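Local coordinates for protein cystathionine gamma-lyase (Saccharomyces cerevisiae, PDB 1N8P) that belongs to the Cys/Met metabolism family of pyridoxal-5'-phosphate-dependent enzymes and binds pyridoxal-5'-phosphate in a pocket that two subunits help to line, at residues Ile308-Lys313 against Val368-Gly373; Thr10-Ala15 against Ala65-Ala70; Val142-Pro147 against Val173-Asp178. All blocks are in the same frame, centred on the assembly; numbering follows the deposited sequence.

Contact 1 of 3, residues Ile308-Lys313 against Val368-Gly373; sequences ISFRIK and VRISVG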
ATOM      1  N   ILE A 308       3.930 -25.826  19.819  1.00 44.47           N
ATOM      2  CA  ILE A 308       3.988 -27.116  20.486  1.00 42.87           C
ATOM      3  C   ILE A 308       5.231 -27.686  19.833  1.00 42.05           C
ATOM      4  O   ILE A 308       5.718 -27.126  18.869  1.00 44.98           O
ATOM      5  CB  ILE A 308       2.698 -27.948  20.178  1.00 39.50           C
ATOM      6  CG1 ILE A 308       1.501 -27.255  20.827  1.00 36.91           C
ATOM      7  CG2 ILE A 308       2.808 -29.391  20.697  1.00 33.43           C
ATOM      8  CD1 ILE A 308       0.177 -27.764  20.378  1.00 37.75           C
ATOM      9  N   SER A 309       5.775 -28.754  20.376  1.00 43.51           N
ATOM     10  CA  SER A 309       6.964 -29.370  19.809  1.00 40.79           C
ATOM     11  C   SER A 309       6.799 -30.795  20.283  1.00 43.66           C
ATOM     12  O   SER A 309       6.391 -31.024  21.423  1.00 37.91           O
ATOM     13  CB  SER A 309       8.201 -28.713  20.402  1.00 46.79           C
ATOM     14  OG  SER A 309       9.396 -29.276  19.920  1.00 50.35           O
ATOM     15  N   PHE A 310       7.051 -31.766  19.417  1.00 42.69           N
ATOM     16  CA  PHE A 310       6.860 -33.134  19.859  1.00 49.94           C
ATOM     17  C   PHE A 310       7.633 -34.044  18.955  1.00 51.67           C
ATOM     18  O   PHE A 310       8.046 -33.614  17.888  1.00 50.11           O
ATOM     19  CB  PHE A 310       5.359 -33.486  19.873  1.00 48.96           C
ATOM     20  CG  PHE A 310       4.787 -33.797  18.528  1.00 53.42           C
ATOM     21  CD1 PHE A 310       4.600 -35.115  18.131  1.00 54.83           C
ATOM     22  CD2 PHE A 310       4.472 -32.782  17.637  1.00 48.28           C
ATOM     23  CE1 PHE A 310       4.116 -35.407  16.878  1.00 50.04           C
ATOM     24  CE2 PHE A 310       3.990 -33.075  16.388  1.00 41.51           C
ATOM     25  CZ  PHE A 310       3.813 -34.383  16.008  1.00 48.59           C
ATOM     26  N   ARG A 311       7.863 -35.278  19.404  1.00 53.44           N
ATOM     27  CA  ARG A 311       8.612 -36.267  18.630  1.00 56.24           C
ATOM     28  C   ARG A 311       7.701 -37.457  18.448  1.00 56.04           C
ATOM     29  O   ARG A 311       7.084 -37.902  19.407  1.00 62.67           O
ATOM     30  CB  ARG A 311       9.908 -36.658  19.371  1.00 55.93           C
ATOM     31  CG  ARG A 311       9.727 -36.992  20.860  1.00 68.40           C
ATOM     32  CD  ARG A 311      11.044 -36.972  21.690  1.00 70.00           C
ATOM     33  NE  ARG A 311      11.937 -38.094  21.412  1.00 67.20           N
ATOM     34  CZ  ARG A 311      12.721 -38.150  20.351  1.00 63.75           C
ATOM     35  NH1 ARG A 311      12.715 -37.144  19.501  1.00 65.57           N
ATOM     36  NH2 ARG A 311      13.467 -39.215  20.119  1.00 60.40           N
ATOM     37  N   ILE A 312       7.598 -37.977  17.229  1.00 57.45           N
ATOM     38  CA  ILE A 312       6.706 -39.111  16.995  1.00 67.64           C
ATOM     39  C   ILE A 312       7.302 -40.507  17.225  1.00 69.90           C
ATOM     40  O   ILE A 312       8.516 -40.690  17.150  1.00 70.00           O
ATOM     41  CB  ILE A 312       6.098 -39.041  15.592  1.00 66.98           C
ATOM     42  CG1 ILE A 312       7.019 -38.260  14.675  1.00 66.02           C
ATOM     43  CG2 ILE A 312       4.742 -38.373  15.639  1.00 63.93           C
ATOM     44  CD1 ILE A 312       6.456 -38.117  13.300  1.00 62.58           C
ATOM     45  N   LYS A 313       6.425 -41.481  17.502  1.00 70.00           N
ATOM     46  CA  LYS A 313       6.823 -42.865  17.787  1.00 70.00           C
ATOM     47  C   LYS A 313       7.596 -43.532  16.660  1.00 70.00           C
ATOM     48  O   LYS A 313       7.444 -44.739  16.434  1.00 70.00           O
ATOM     49  CB  LYS A 313       5.586 -43.720  18.149  1.00 67.52           C
ATOM     50  N   VAL A 368       9.013 -32.825  15.646  1.00 50.42           N
ATOM     51  CA  VAL A 368       8.164 -31.970  14.827  1.00 51.65           C
ATOM     52  C   VAL A 368       7.707 -30.760  15.659  1.00 50.88           C
ATOM     53  O   VAL A 368       7.176 -30.907  16.771  1.00 50.15           O
ATOM     54  CB  VAL A 368       6.913 -32.723  14.317  1.00 54.84           C
ATOM     55  CG1 VAL A 368       5.923 -31.744  13.717  1.00 47.71           C
ATOM     56  CG2 VAL A 368       7.313 -33.746  13.282  1.00 59.37           C
ATOM     57  N   ARG A 369       7.933 -29.567  15.124  1.00 41.95           N
ATOM     58  CA  ARG A 369       7.528 -28.341  15.791  1.00 41.07           C
ATOM     59  C   ARG A 369       6.379 -27.681  15.022  1.00 43.64           C
ATOM     60  O   ARG A 369       6.469 -27.461  13.804  1.00 43.40           O
ATOM     61  CB  ARG A 369       8.707 -27.401  15.880  1.00 42.82           C
ATOM     62  CG  ARG A 369       8.371 -25.962  16.181  1.00 44.81           C
ATOM     63  CD  ARG A 369       9.664 -25.228  16.224  1.00 48.40           C
ATOM     64  NE  ARG A 369       9.631 -23.807  15.893  1.00 57.30           N
ATOM     65  CZ  ARG A 369       9.116 -23.285  14.788  1.00 60.10           C
ATOM     66  NH1 ARG A 369       8.537 -24.059  13.878  1.00 69.17           N
ATOM     67  NH2 ARG A 369       9.259 -21.987  14.560  1.00 56.30           N
ATOM     68  N   ILE A 370       5.295 -27.381  15.731  1.00 38.64           N
ATOM     69  CA  ILE A 370       4.121 -26.770  15.117  1.00 45.99           C
ATOM     70  C   ILE A 370       3.651 -25.449  15.729  1.00 46.11           C
ATOM     71  O   ILE A 370       3.637 -25.248  16.942  1.00 49.90           O
ATOM     72  CB  ILE A 370       2.933 -27.758  15.065  1.00 39.31           C
ATOM     73  CG1 ILE A 370       2.597 -28.261  16.449  1.00 39.80           C
ATOM     74  CG2 ILE A 370       3.310 -28.962  14.236  1.00 46.70           C
ATOM     75  CD1 ILE A 370       1.556 -29.342  16.434  1.00 48.27           C
ATOM     76  N   SER A 371       3.283 -24.552  14.824  1.00 45.38           N
ATOM     77  CA  SER A 371       2.794 -23.206  15.095  1.00 36.23           C
ATOM     78  C   SER A 371       1.258 -23.208  14.897  1.00 38.59           C
ATOM     79  O   SER A 371       0.767 -23.081  13.767  1.00 35.64           O
ATOM     80  CB  SER A 371       3.466 -22.261  14.091  1.00 34.53           C
ATOM     81  OG  SER A 371       3.233 -20.903  14.365  1.00 35.61           O
ATOM     82  N   VAL A 372       0.501 -23.380  15.973  1.00 30.32           N
ATOM     83  CA  VAL A 372      -0.938 -23.386  15.859  1.00 31.71           C
ATOM     84  C   VAL A 372      -1.499 -22.002  15.489  1.00 38.97           C
ATOM     85  O   VAL A 372      -1.153 -20.999  16.125  1.00 35.23           O
ATOM     86  CB  VAL A 372      -1.567 -23.807  17.159  1.00 33.40           C
ATOM     87  CG1 VAL A 372      -3.068 -23.909  16.998  1.00 24.22           C
ATOM     88  CG2 VAL A 372      -0.966 -25.111  17.612  1.00 35.88           C
ATOM     89  N   GLY A 373      -2.357 -21.970  14.456  1.00 40.34           N
ATOM     90  CA  GLY A 373      -2.987 -20.742  13.980  1.00 33.06           C
ATOM     91  C   GLY A 373      -4.341 -20.509  14.630  1.00 33.05           C
ATOM     92  O   GLY A 373      -4.548 -20.923  15.781  1.00 32.72           O
TER
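Phe310 and Ile370 both carry their first side-chain branch between the backbone N and the carbonyl carbon (chi1 79° for Phe310, 57° for Ile370), and this turns each of them onto its partner in the opposite strand. The Phe310 ring lies alongside Val368, the two side chains pointing the same way, and its CE2 corner is 3.6 Å from Val368 CG1. On Ile370 the same torsion brings CG1 to 3.7 Å from Ile308 CB. Ile308 raises its longer branch off the sheet, where its CD1 meets Val372 CG2 at 4.0 Å, the two side chains slanting across each other. These residues make a continuous apolar surface on one face of the sheet.

Beneath that surface the strands run antiparallel, at 152° between their directions, and two hydrogen-bonded pairs zip them together. Ile308 N gives to Ile370 O at 2.9 Å, and Ile370 N returns a longer bond to Ile308 O, 3.2 Å. One pair further on, Phe310 N reaches Val368 O at 2.8 Å and Val368 N reaches Phe310 O at 2.6 Å. Between the two lies the non-hydrogen-bonded pair Ser309 and Arg369, whose side chains go to the other face. The Arg369 chain, extended from CG to NE, leaves Ser309 behind and is held by Asn149 at NE and by a salt bridge to Glu343 at NH1, with a bound pyridoxal-5'-phosphate nearby.

Strand 278-282 flanks strand 307-312, and strand 341-343 flanks 367-371, so this is an interior seam of a mixed sheet. Its apolar face is backed by two helices: 253-271 over Ile308 and Val372, and 316-325 over Val368 and Phe310, where Phe322 sets its ring edge-to-face with Phe310.

Contact 2 of 3, residues Thr10-Ala15 against Ala65-Ala70; sequences TKAIHA and AALENA
Leu67 reaches across to the helix of Lys11 and Ala12 through a single methyl group. Its chi1 of -57° sets CG beside the backbone N, CD1 takes the extended position, and the other methyl, Leu67 CD2, is turned onto the backbone between those two residues, 3.3 Å from Ala12 N. Leu67 CD2 also lies 3.9 Å from Lys11 CB and is equally near Ala12 CB, so it seats in the angle between two successive side chains.

Ala66 meets the end of the same helix: its CB sits 3.5 Å from Ala15 CB, methyl against methyl, and two such small residues let the backbones come close. Lys11, its chain bent at chi3, passes the Ala66 carbonyl, CD 3.9 Å from Ala66 O. Ala66 O already takes a bond from Asn69 N (3.1 Å) as part of a Schellman motif, with Asn69 at the C-prime position and Ala70 N closing back on Ala65 O at 2.7 Å.

What joins here is therefore the C-terminal turns of helices 8-14 and 55-67, through apolar contacts. Helix 253-271 packs on both Ala12 and Leu67, through His254 and Leu253, helix 183-186 touches Leu67 by Pro184, and the second subunit packs against Thr10, Ile13 and His14.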
ATOM      1  N   THR A  10      -8.188  -3.320  25.996  1.00 39.47           N
ATOM      2  CA  THR A  10      -8.464  -1.883  25.880  1.00 34.76           C
ATOM      3  C   THR A  10      -7.211  -1.135  25.449  1.00 36.19           C
ATOM      4  O   THR A  10      -7.252  -0.208  24.630  1.00 40.51           O
ATOM      5  CB  THR A  10      -8.934  -1.246  27.215  1.00 41.71           C
ATOM      6  OG1 THR A  10     -10.016  -2.003  27.778  1.00 39.74           O
ATOM      7  CG2 THR A  10      -9.394   0.213  26.966  1.00 36.02           C
ATOM      8  N   LYS A  11      -6.075  -1.513  26.006  1.00 35.91           N
ATOM      9  CA  LYS A  11      -4.869  -0.825  25.601  1.00 37.48           C
ATOM     10  C   LYS A  11      -4.555  -1.138  24.148  1.00 42.92           C
ATOM     11  O   LYS A  11      -4.167  -0.249  23.401  1.00 46.40           O
ATOM     12  CB  LYS A  11      -3.716  -1.212  26.506  1.00 39.41           C
ATOM     13  CG  LYS A  11      -3.694  -0.430  27.819  1.00 39.27           C
ATOM     14  CD  LYS A  11      -2.642  -0.965  28.787  1.00 35.74           C
ATOM     15  CE  LYS A  11      -3.271  -1.733  29.943  1.00 34.38           C
ATOM     16  NZ  LYS A  11      -2.202  -2.244  30.848  1.00 37.45           N
ATOM     17  N   ALA A  12      -4.755  -2.398  23.745  1.00 44.88           N
ATOM     18  CA  ALA A  12      -4.497  -2.843  22.372  1.00 33.40           C
ATOM     19  C   ALA A  12      -5.220  -1.950  21.407  1.00 30.65           C
ATOM     20  O   ALA A  12      -4.635  -1.460  20.454  1.00 38.99           O
ATOM     21  CB  ALA A  12      -4.960  -4.277  22.177  1.00 27.59           C
ATOM     22  N   ILE A  13      -6.496  -1.724  21.666  1.00 30.52           N
ATOM     23  CA  ILE A  13      -7.320  -0.880  20.799  1.00 28.05           C
ATOM     24  C   ILE A  13      -7.103   0.613  20.870  1.00 26.29           C
ATOM     25  O   ILE A  13      -7.469   1.306  19.940  1.00 37.15           O
ATOM     26  CB  ILE A  13      -8.821  -1.085  21.080  1.00 28.72           C
ATOM     27  CG1 ILE A  13      -9.174  -2.553  20.802  1.00 28.85           C
ATOM     28  CG2 ILE A  13      -9.677  -0.036  20.281  1.00 10.75           C
ATOM     29  CD1 ILE A  13      -8.770  -3.034  19.418  1.00 11.59           C
ATOM     30  N   HIS A  14      -6.515   1.128  21.947  1.00 33.84           N
ATOM     31  CA  HIS A  14      -6.368   2.580  22.056  1.00 24.98           C
ATOM     32  C   HIS A  14      -4.991   3.132  22.301  1.00 28.36           C
ATOM     33  O   HIS A  14      -4.701   4.256  21.888  1.00 38.29           O
ATOM     34  CB  HIS A  14      -7.323   3.082  23.130  1.00 26.14           C
ATOM     35  CG  HIS A  14      -8.759   2.775  22.841  1.00  6.11           C
ATOM     36  ND1 HIS A  14      -9.446   3.370  21.806  1.00  7.67           N
ATOM     37  CD2 HIS A  14      -9.626   1.928  23.431  1.00 12.11           C
ATOM     38  CE1 HIS A  14     -10.681   2.901  21.776  1.00 10.22           C
ATOM     39  NE2 HIS A  14     -10.819   2.026  22.754  1.00 15.32           N
ATOM     40  N   ALA A  15      -4.132   2.367  22.962  1.00 28.57           N
ATOM     41  CA  ALA A  15      -2.775   2.814  23.223  1.00 28.93           C
ATOM     42  C   ALA A  15      -2.159   3.060  21.882  1.00 35.99           C
ATOM     43  O   ALA A  15      -2.227   2.196  21.023  1.00 51.10           O
ATOM     44  CB  ALA A  15      -2.005   1.751  23.926  1.00 27.85           C
ATOM     45  N   ALA A  65       4.811  -0.656  23.651  1.00 42.40           N
ATOM     46  CA  ALA A  65       5.279  -0.375  25.008  1.00 40.05           C
ATOM     47  C   ALA A  65       4.140  -0.538  26.016  1.00 43.95           C
ATOM     48  O   ALA A  65       4.299  -1.201  27.049  1.00 43.38           O
ATOM     49  CB  ALA A  65       5.827   1.036  25.075  1.00 51.17           C
ATOM     50  N   ALA A  66       2.991   0.065  25.712  1.00 38.40           N
ATOM     51  CA  ALA A  66       1.823  -0.029  26.585  1.00 33.10           C
ATOM     52  C   ALA A  66       1.411  -1.456  26.800  1.00 29.84           C
ATOM     53  O   ALA A  66       1.091  -1.856  27.914  1.00 37.35           O
ATOM     54  CB  ALA A  66       0.648   0.740  25.992  1.00 28.61           C
ATOM     55  N   LEU A  67       1.393  -2.241  25.734  1.00 35.89           N
ATOM     56  CA  LEU A  67       0.969  -3.629  25.888  1.00 35.91           C
ATOM     57  C   LEU A  67       2.056  -4.359  26.668  1.00 34.72           C
ATOM     58  O   LEU A  67       1.794  -5.332  27.389  1.00 37.71           O
ATOM     59  CB  LEU A  67       0.735  -4.285  24.515  1.00 34.67           C
ATOM     60  CG  LEU A  67      -0.262  -3.661  23.525  1.00 30.62           C
ATOM     61  CD1 LEU A  67      -0.327  -4.561  22.303  1.00 32.43           C
ATOM     62  CD2 LEU A  67      -1.644  -3.504  24.135  1.00 22.26           C
ATOM     63  N   GLU A  68       3.283  -3.865  26.548  1.00 36.26           N
ATOM     64  CA  GLU A  68       4.391  -4.483  27.246  1.00 36.20           C
ATOM     65  C   GLU A  68       4.585  -3.900  28.641  1.00 44.90           C
ATOM     66  O   GLU A  68       5.628  -4.108  29.256  1.00 53.94           O
ATOM     67  CB  GLU A  68       5.664  -4.316  26.450  1.00 26.64           C
ATOM     68  CG  GLU A  68       6.680  -5.392  26.735  1.00 34.18           C
ATOM     69  CD  GLU A  68       6.122  -6.781  26.460  1.00 34.83           C
ATOM     70  OE1 GLU A  68       5.952  -7.135  25.281  1.00 31.80           O
ATOM     71  OE2 GLU A  68       5.841  -7.524  27.433  1.00 35.73           O
ATOM     72  N   ASN A  69       3.572  -3.191  29.142  1.00 48.11           N
ATOM     73  CA  ASN A  69       3.605  -2.556  30.464  1.00 43.70           C
ATOM     74  C   ASN A  69       4.909  -1.846  30.609  1.00 41.89           C
ATOM     75  O   ASN A  69       5.587  -2.013  31.605  1.00 52.32           O
ATOM     76  CB  ASN A  69       3.499  -3.589  31.584  1.00 49.41           C
ATOM     77  CG  ASN A  69       3.343  -2.945  32.952  1.00 50.50           C
ATOM     78  OD1 ASN A  69       2.663  -1.933  33.081  1.00 55.75           O
ATOM     79  ND2 ASN A  69       3.950  -3.538  33.975  1.00 43.94           N
ATOM     80  N   ALA A  70       5.263  -1.053  29.612  1.00 38.97           N
ATOM     81  CA  ALA A  70       6.531  -0.358  29.624  1.00 40.10           C
ATOM     82  C   ALA A  70       6.450   1.124  29.294  1.00 42.63           C
ATOM     83  O   ALA A  70       5.525   1.602  28.643  1.00 38.98           O
ATOM     84  CB  ALA A  70       7.496  -1.047  28.657  1.00 44.66           C
TER

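Contact 3 of 3, residues Val142-Pro147 against Val173-Asp178; sequences VWIETP and VILVVD. With PLP (pyridoxal-5'-phosphate), chain E.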
ATOM      1  N   VAL A 142      22.932 -10.286  29.213  1.00 50.44           N
ATOM      2  CA  VAL A 142      22.434 -11.635  29.502  1.00 51.06           C
ATOM      3  C   VAL A 142      21.177 -11.704  28.640  1.00 44.94           C
ATOM      4  O   VAL A 142      20.222 -10.940  28.861  1.00 38.07           O
ATOM      5  CB  VAL A 142      22.043 -11.838  30.988  1.00 50.83           C
ATOM      6  CG1 VAL A 142      21.557 -13.247  31.210  1.00 48.22           C
ATOM      7  CG2 VAL A 142      23.227 -11.609  31.859  1.00 53.42           C
ATOM      8  N   TRP A 143      21.196 -12.595  27.651  1.00 37.32           N
ATOM      9  CA  TRP A 143      20.072 -12.732  26.743  1.00 40.71           C
ATOM     10  C   TRP A 143      19.266 -13.973  27.058  1.00 42.21           C
ATOM     11  O   TRP A 143      19.798 -15.073  27.078  1.00 46.60           O
ATOM     12  CB  TRP A 143      20.584 -12.781  25.308  1.00 42.22           C
ATOM     13  CG  TRP A 143      19.539 -12.559  24.239  1.00 48.19           C
ATOM     14  CD1 TRP A 143      18.724 -13.497  23.682  1.00 43.32           C
ATOM     15  CD2 TRP A 143      19.249 -11.325  23.566  1.00 45.76           C
ATOM     16  NE1 TRP A 143      17.953 -12.931  22.705  1.00 45.99           N
ATOM     17  CE2 TRP A 143      18.255 -11.598  22.610  1.00 46.21           C
ATOM     18  CE3 TRP A 143      19.736 -10.021  23.679  1.00 45.90           C
ATOM     19  CZ2 TRP A 143      17.734 -10.610  21.766  1.00 45.47           C
ATOM     20  CZ3 TRP A 143      19.217  -9.045  22.840  1.00 46.19           C
ATOM     21  CH2 TRP A 143      18.227  -9.347  21.898  1.00 44.73           C
ATOM     22  N   ILE A 144      17.979 -13.778  27.318  1.00 42.79           N
ATOM     23  CA  ILE A 144      17.074 -14.871  27.633  1.00 46.98           C
ATOM     24  C   ILE A 144      15.943 -14.979  26.617  1.00 44.60           C
ATOM     25  O   ILE A 144      15.232 -14.020  26.365  1.00 43.75           O
ATOM     26  CB  ILE A 144      16.442 -14.682  29.007  1.00 50.38           C
ATOM     27  CG1 ILE A 144      17.504 -14.794  30.093  1.00 45.77           C
ATOM     28  CG2 ILE A 144      15.356 -15.701  29.215  1.00 44.98           C
ATOM     29  CD1 ILE A 144      16.936 -14.564  31.501  1.00 46.82           C
ATOM     30  N   GLU A 145      15.790 -16.166  26.053  1.00 42.57           N
ATOM     31  CA  GLU A 145      14.760 -16.439  25.074  1.00 45.87           C
ATOM     32  C   GLU A 145      13.768 -17.290  25.860  1.00 48.25           C
ATOM     33  O   GLU A 145      13.722 -18.494  25.695  1.00 43.19           O
ATOM     34  CB  GLU A 145      15.379 -17.226  23.926  1.00 42.81           C
ATOM     35  CG  GLU A 145      14.566 -17.316  22.671  1.00 55.83           C
ATOM     36  CD  GLU A 145      15.281 -18.120  21.614  1.00 63.88           C
ATOM     37  OE1 GLU A 145      15.434 -19.341  21.820  1.00 68.68           O
ATOM     38  OE2 GLU A 145      15.701 -17.535  20.587  1.00 67.74           O
ATOM     39  N   THR A 146      12.972 -16.644  26.710  1.00 56.15           N
ATOM     40  CA  THR A 146      12.035 -17.356  27.573  1.00 58.03           C
ATOM     41  C   THR A 146      11.579 -18.680  27.012  1.00 55.76           C
ATOM     42  O   THR A 146      12.054 -19.716  27.477  1.00 70.00           O
ATOM     43  CB  THR A 146      10.820 -16.493  27.981  1.00 66.22           C
ATOM     44  OG1 THR A 146      10.433 -15.631  26.898  1.00 56.14           O
ATOM     45  CG2 THR A 146      11.158 -15.693  29.238  1.00 57.49           C
ATOM     46  N   PRO A 147      10.650 -18.701  26.045  1.00 39.99           N
ATOM     47  CA  PRO A 147      10.417 -20.107  25.690  1.00 39.33           C
ATOM     48  C   PRO A 147      11.388 -20.426  24.548  1.00 39.06           C
ATOM     49  O   PRO A 147      11.335 -19.836  23.473  1.00 38.60           O
ATOM     50  CB  PRO A 147       8.944 -20.134  25.282  1.00 39.48           C
ATOM     51  CG  PRO A 147       8.388 -18.902  25.929  1.00 38.89           C
ATOM     52  CD  PRO A 147       9.480 -17.894  25.723  1.00 26.28           C
ATOM     53  N   VAL A 173      25.133  -4.858  34.166  1.00 60.05           N
ATOM     54  CA  VAL A 173      24.779  -5.969  33.301  1.00 52.60           C
ATOM     55  C   VAL A 173      23.284  -5.946  33.052  1.00 52.70           C
ATOM     56  O   VAL A 173      22.512  -6.239  33.953  1.00 55.77           O
ATOM     57  CB  VAL A 173      25.180  -7.319  33.935  1.00 51.71           C
ATOM     58  CG1 VAL A 173      24.575  -8.487  33.169  1.00 40.30           C
ATOM     59  CG2 VAL A 173      26.683  -7.447  33.917  1.00 55.29           C
ATOM     60  N   ILE A 174      22.878  -5.579  31.834  1.00 50.03           N
ATOM     61  CA  ILE A 174      21.463  -5.541  31.479  1.00 47.72           C
ATOM     62  C   ILE A 174      20.973  -6.907  30.997  1.00 44.22           C
ATOM     63  O   ILE A 174      21.674  -7.631  30.291  1.00 47.21           O
ATOM     64  CB  ILE A 174      21.180  -4.513  30.358  1.00 53.88           C
ATOM     65  CG1 ILE A 174      21.832  -4.963  29.052  1.00 51.99           C
ATOM     66  CG2 ILE A 174      21.710  -3.146  30.758  1.00 53.55           C
ATOM     67  CD1 ILE A 174      21.737  -3.936  27.968  1.00 58.06           C
ATOM     68  N   LEU A 175      19.761  -7.248  31.387  1.00 40.28           N
ATOM     69  CA  LEU A 175      19.140  -8.508  30.999  1.00 44.09           C
ATOM     70  C   LEU A 175      18.072  -8.271  29.906  1.00 41.85           C
ATOM     71  O   LEU A 175      17.113  -7.511  30.103  1.00 33.41           O
ATOM     72  CB  LEU A 175      18.479  -9.153  32.232  1.00 38.74           C
ATOM     73  CG  LEU A 175      17.660 -10.426  32.065  1.00 30.84           C
ATOM     74  CD1 LEU A 175      18.579 -11.551  31.686  1.00 29.23           C
ATOM     75  CD2 LEU A 175      16.938 -10.752  33.340  1.00 29.05           C
ATOM     76  N   VAL A 176      18.243  -8.918  28.758  1.00 39.11           N
ATOM     77  CA  VAL A 176      17.262  -8.782  27.683  1.00 41.75           C
ATOM     78  C   VAL A 176      16.493 -10.092  27.535  1.00 41.05           C
ATOM     79  O   VAL A 176      17.094 -11.162  27.578  1.00 41.71           O
ATOM     80  CB  VAL A 176      17.930  -8.462  26.341  1.00 38.47           C
ATOM     81  CG1 VAL A 176      16.902  -8.409  25.284  1.00 43.22           C
ATOM     82  CG2 VAL A 176      18.664  -7.127  26.404  1.00 35.53           C
ATOM     83  N   VAL A 177      15.170 -10.007  27.388  1.00 42.97           N
ATOM     84  CA  VAL A 177      14.330 -11.200  27.204  1.00 34.62           C
ATOM     85  C   VAL A 177      13.530 -11.132  25.905  1.00 34.53           C
ATOM     86  O   VAL A 177      12.785 -10.168  25.680  1.00 38.28           O
ATOM     87  CB  VAL A 177      13.361 -11.398  28.359  1.00 33.61           C
ATOM     88  CG1 VAL A 177      12.428 -12.545  28.061  1.00 32.88           C
ATOM     89  CG2 VAL A 177      14.120 -11.716  29.616  1.00 36.17           C
ATOM     90  N   ASP A 178      13.727 -12.154  25.057  1.00 33.25           N
ATOM     91  CA  ASP A 178      13.064 -12.306  23.757  1.00 28.22           C
ATOM     92  C   ASP A 178      11.712 -12.862  24.079  1.00 28.92           C
ATOM     93  O   ASP A 178      11.609 -14.030  24.422  1.00 32.54           O
ATOM     94  CB  ASP A 178      13.793 -13.322  22.885  1.00 29.22           C
ATOM     95  CG  ASP A 178      13.421 -13.212  21.423  1.00 33.85           C
ATOM     96  OD1 ASP A 178      12.221 -13.250  21.086  1.00 32.14           O
ATOM     97  OD2 ASP A 178      14.339 -13.085  20.594  1.00 40.80           O
TER
HETATM   98  N1  PLP E 400      13.884 -14.146  17.023  1.00 63.84           N
HETATM   99  C2  PLP E 400      12.893 -15.089  17.190  1.00 66.19           C
HETATM  100  C2A PLP E 400      12.744 -15.625  18.610  1.00 62.39           C
HETATM  101  C3  PLP E 400      12.105 -15.447  15.974  1.00 66.73           C
HETATM  102  O3  PLP E 400      11.133 -16.350  16.248  1.00 70.00           O
HETATM  103  C4  PLP E 400      12.394 -14.837  14.715  1.00 59.54           C
HETATM  104  C4A PLP E 400      11.626 -15.230  13.484  1.00 59.52           C
HETATM  105  C5  PLP E 400      13.497 -13.834  14.686  1.00 56.73           C
HETATM  106  C6  PLP E 400      14.200 -13.519  15.835  1.00 63.44           C
HETATM  107  C5A PLP E 400      13.769 -13.104  13.360  1.00 54.93           C
HETATM  108  O4P PLP E 400      13.073 -11.877  13.234  1.00 41.50           O
HETATM  109  P   PLP E 400      13.309 -10.979  11.976  1.00 38.73           P
HETATM  110  O1P PLP E 400      12.282  -9.973  12.094  1.00 49.06           O
HETATM  111  O2P PLP E 400      13.106 -11.876  10.774  1.00 51.55           O
HETATM  112  O3P PLP E 400      14.692 -10.554  12.124  1.00 43.50           O
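Asp178, the last residue of its strand, lies beside Glu145, just past the end of the neighbouring one, their side chains pointing the same way. Following Asp178 outward, CB comes first, against Ile144 O and 3.9 Å from Glu145 CA. The torsion that sets CG anti to the backbone N (chi1 -163°) then sends the carboxylate past the strand end toward pyridoxal-5'-phosphate. Asp178 CG lies 3.8 Å from the ring methyl C2A. Of the two oxygens, Asp178 OD1 stands 3.5 Å from C2A and is hydrogen-bonded to Thr180 OG1, which helps to hold the turn of the carboxylate. Asp178 OD2 lies 3.6 Å from C2A, with N1 of the pyridine a little further at 3.8 Å, too long to be counted as a hydrogen bond.

Behind this tip the strands run parallel, Ile144 N bonding to Val176 O at 2.8 Å and Asp178 N to Ile144 O at 2.7 Å, with Val142 continuing the ladder to Ile174 and Val176. On the face shared with Trp143, Val176 places CG1 over the indole in a CH-pi contact, 3.7 Å from the six-membered ring's centroid and 22° off its normal. On the other face Val142, Ile144, Leu175 and Val177 interlock, the Leu175 methyl CD1 fitting against both Val142 and Ile144, on which helix 157-167 packs.

Strand 139-144, helix 157-167 and strand 174-178 form a beta-alpha-beta crossover in the large seven-stranded sheet. An aspartate at the end of such a strand, directed at the pyridine nitrogen, is characteristic of the aspartate aminotransferase-like fold (fold type I).

From the N terminus, contact 2 comes first: it brings residues 65-70 back to 10-15, closing a loop of about fifty residues at the start of the chain. Contact 3 follows with a shorter loop, a single crossover helix between two strands of the large sheet. Contact 1 comes last, residues 368-373 returning to 308-313 after a loop of 54 residues to join two strands of the smaller C-terminal sheet. The three loops are in series; none nests in or crosses another. Contact 3 comes nearer to each of the others than they do to one another, its nearest atoms about 7 Å from contact 2 and about 9 Å from contact 1. Contacts 1 and 3 both approach pyridoxal-5'-phosphate, whereas contact 2 borders the second subunit.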